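PDB 5CPC: secreted effector protein SopD from Salmonella typhimurium, which is delivered into host cells as a virulence effector, contributes to replication in macrophages and cooperates with SopB in membrane fission and macropinosome formation during invasion. Local coordinates for residues F84-H89 and M158-E163. Numbering follows the deposited sequence.
Sequences FKRLQH and MTWHPE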
loop_
_atom_site.group_PDB
_atom_site.type_symbol
_atom_site.label_atom_id
_atom_site.label_comp_id
_atom_site.label_asym_id
_atom_site.label_seq_id
_atom_site.Cartn_x
_atom_site.Cartn_y
_atom_site.Cartn_z
ATOM N N PHE A 84 -10.027 -11.639 -8.783
ATOM C CA PHE A 84 -11.038 -12.209 -7.867
ATOM C C PHE A 84 -12.181 -11.221 -7.618
ATOM O O PHE A 84 -13.353 -11.615 -7.525
ATOM C CB PHE A 84 -10.376 -12.708 -6.576
ATOM C CG PHE A 84 -11.297 -13.544 -5.688
ATOM C CD1 PHE A 84 -11.779 -14.761 -6.110
ATOM C CD2 PHE A 84 -11.688 -13.066 -4.427
ATOM C CE1 PHE A 84 -12.634 -15.527 -5.311
ATOM C CE2 PHE A 84 -12.550 -13.835 -3.593
ATOM C CZ PHE A 84 -13.026 -15.062 -4.039
ATOM N N LYS A 85 -11.839 -9.942 -7.516
ATOM C CA LYS A 85 -12.815 -8.881 -7.377
ATOM C C LYS A 85 -13.681 -8.883 -8.659
ATOM O O LYS A 85 -14.956 -8.842 -8.597
ATOM C CB LYS A 85 -12.087 -7.521 -7.158
ATOM C CG LYS A 85 -12.806 -6.453 -6.309
ATOM C CD LYS A 85 -14.155 -5.947 -6.860
ATOM C CE LYS A 85 -15.376 -6.452 -6.006
ATOM N NZ LYS A 85 -16.702 -6.756 -6.745
ATOM N N ARG A 86 -13.033 -9.054 -9.817
ATOM C CA ARG A 86 -13.834 -9.041 -11.049
ATOM C C ARG A 86 -14.774 -10.213 -11.045
ATOM O O ARG A 86 -15.920 -10.103 -11.507
ATOM C CB ARG A 86 -13.011 -8.986 -12.367
ATOM C CG ARG A 86 -12.124 -7.723 -12.532
ATOM C CD ARG A 86 -11.572 -7.583 -14.014
ATOM N NE ARG A 86 -10.783 -8.721 -14.514
ATOM C CZ ARG A 86 -9.517 -8.984 -14.209
ATOM N NH1 ARG A 86 -8.852 -8.203 -13.372
ATOM N NH2 ARG A 86 -8.900 -10.030 -14.739
ATOM N N LEU A 87 -14.293 -11.351 -10.576
ATOM C CA LEU A 87 -15.187 -12.549 -10.463
ATOM C C LEU A 87 -16.372 -12.233 -9.586
ATOM O O LEU A 87 -17.513 -12.375 -9.991
ATOM C CB LEU A 87 -14.444 -13.761 -9.880
ATOM C CG LEU A 87 -15.043 -15.168 -10.036
ATOM C CD1 LEU A 87 -15.592 -15.457 -11.497
ATOM C CD2 LEU A 87 -13.995 -16.252 -9.650
ATOM N N GLN A 88 -16.087 -11.776 -8.374
ATOM C CA GLN A 88 -17.120 -11.539 -7.371
ATOM C C GLN A 88 -18.170 -10.631 -7.979
ATOM O O GLN A 88 -19.377 -10.861 -7.822
ATOM C CB GLN A 88 -16.509 -10.914 -6.134
ATOM C CG GLN A 88 -17.533 -10.726 -5.010
ATOM C CD GLN A 88 -17.083 -9.769 -3.956
ATOM O OE1 GLN A 88 -16.452 -8.736 -4.239
ATOM N NE2 GLN A 88 -17.408 -10.092 -2.715
ATOM N N HIS A 89 -17.727 -9.649 -8.765
ATOM C CA HIS A 89 -18.649 -8.600 -9.242
ATOM C C HIS A 89 -19.651 -9.159 -10.241
ATOM O O HIS A 89 -20.705 -8.582 -10.458
ATOM C CB HIS A 89 -17.877 -7.335 -9.756
ATOM C CG HIS A 89 -18.743 -6.308 -10.449
ATOM N ND1 HIS A 89 -18.349 -5.650 -11.604
ATOM C CD2 HIS A 89 -19.990 -5.839 -10.166
ATOM C CE1 HIS A 89 -19.308 -4.823 -12.000
ATOM N NE2 HIS A 89 -20.314 -4.919 -11.145
ATOM N N MET A 158 -2.522 -2.101 -13.541
ATOM C CA MET A 158 -1.634 -2.809 -14.377
ATOM C C MET A 158 -2.402 -3.609 -15.455
ATOM O O MET A 158 -1.799 -3.972 -16.461
ATOM C CB MET A 158 -0.784 -3.744 -13.562
ATOM C CG MET A 158 0.388 -3.095 -12.814
ATOM S SD MET A 158 1.262 -4.458 -11.998
ATOM C CE MET A 158 2.898 -3.874 -12.137
ATOM N N THR A 159 -3.706 -3.829 -15.240
ATOM C CA THR A 159 -4.553 -4.684 -16.071
ATOM C C THR A 159 -5.233 -3.836 -17.142
ATOM O O THR A 159 -5.218 -4.167 -18.331
ATOM C CB THR A 159 -5.609 -5.408 -15.182
ATOM O OG1 THR A 159 -4.941 -6.397 -14.388
ATOM C CG2 THR A 159 -6.718 -6.084 -15.998
ATOM N N TRP A 160 -5.870 -2.762 -16.718
ATOM C CA TRP A 160 -6.564 -1.917 -17.645
ATOM C C TRP A 160 -5.717 -0.741 -18.151
ATOM O O TRP A 160 -6.141 -0.085 -19.126
ATOM C CB TRP A 160 -7.902 -1.419 -17.069
ATOM C CG TRP A 160 -8.809 -2.532 -16.670
ATOM C CD1 TRP A 160 -9.506 -2.646 -15.486
ATOM C CD2 TRP A 160 -9.111 -3.720 -17.434
ATOM N NE1 TRP A 160 -10.225 -3.823 -15.476
ATOM C CE2 TRP A 160 -10.002 -4.509 -16.639
ATOM C CE3 TRP A 160 -8.725 -4.193 -18.708
ATOM C CZ2 TRP A 160 -10.531 -5.736 -17.090
ATOM C CZ3 TRP A 160 -9.236 -5.427 -19.163
ATOM C CH2 TRP A 160 -10.127 -6.192 -18.345
ATOM N N HIS A 161 -4.553 -0.465 -17.532
ATOM C CA HIS A 161 -3.741 0.697 -17.964
ATOM C C HIS A 161 -2.288 0.411 -18.002
ATOM O O HIS A 161 -1.536 1.069 -17.274
ATOM C CB HIS A 161 -3.949 1.903 -17.054
ATOM C CG HIS A 161 -5.358 2.337 -17.028
ATOM N ND1 HIS A 161 -5.928 3.023 -18.077
ATOM C CD2 HIS A 161 -6.353 2.083 -16.144
ATOM C CE1 HIS A 161 -7.213 3.217 -17.817
ATOM N NE2 HIS A 161 -7.491 2.672 -16.643
ATOM N N PRO A 162 -1.897 -0.562 -18.831
ATOM C CA PRO A 162 -0.547 -1.005 -18.989
ATOM C C PRO A 162 0.362 0.137 -19.521
ATOM O O PRO A 162 1.584 0.077 -19.351
ATOM C CB PRO A 162 -0.688 -2.133 -20.027
ATOM C CG PRO A 162 -1.929 -1.787 -20.831
ATOM C CD PRO A 162 -2.829 -1.250 -19.760
ATOM N N GLU A 163 -0.243 1.159 -20.150
ATOM C CA GLU A 163 0.497 2.311 -20.663
ATOM C C GLU A 163 1.200 2.940 -19.468
ATOM O O GLU A 163 2.342 3.397 -19.609
ATOM C CB GLU A 163 -0.430 3.315 -21.391
ATOM C CG GLU A 163 -1.578 4.028 -20.552
ATOM C CD GLU A 163 -2.906 3.180 -20.439
ATOM O OE1 GLU A 163 -3.956 3.755 -20.012
ATOM O OE2 GLU A 163 -2.923 1.954 -20.773
#
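R86 reaches from helix 76-90 to the C-terminal end of helix 141-160, where its side chain meets W160 and T159; the backbones stay far apart, with the CA atoms of R86 and T159 11.4 Å from each other. The aliphatic part of the arginine arrives at the rim of the indole: R86 CD lies 3.7 Å from W160 CZ2, near the ring plane. A turn about the CG-CD bond (chi3 -58°) swings NE and the guanidinium away from the line of the chain. R86 NE is 4.0 Å from W160 CZ2, and the guanidinium is set obliquely to the ring, 70° between planes, so the two flat groups do not stack. One guanidinium face is instead met by the methyl of T159, with CG2 4.0 Å from R86 NH1. The same methyl, anti to the T159 backbone N, sits 3.6 Å above the centre of the W160 ring, while OG1 hydrogen-bonds to the carbonyl O of G155 within its own helix. R86 NH2 forms a salt bridge with E54 of helix 49-60, whose L53 and E54 also touch W160, and W160 NE1 donates a hydrogen bond to Y82 OH, one turn before R86. The direct contact is small, 107 Å² in all, and rests on van der Waals packing; the orientation of arginine and indole is probably set largely by E54 and Y82, which tie them into a junction of three helices.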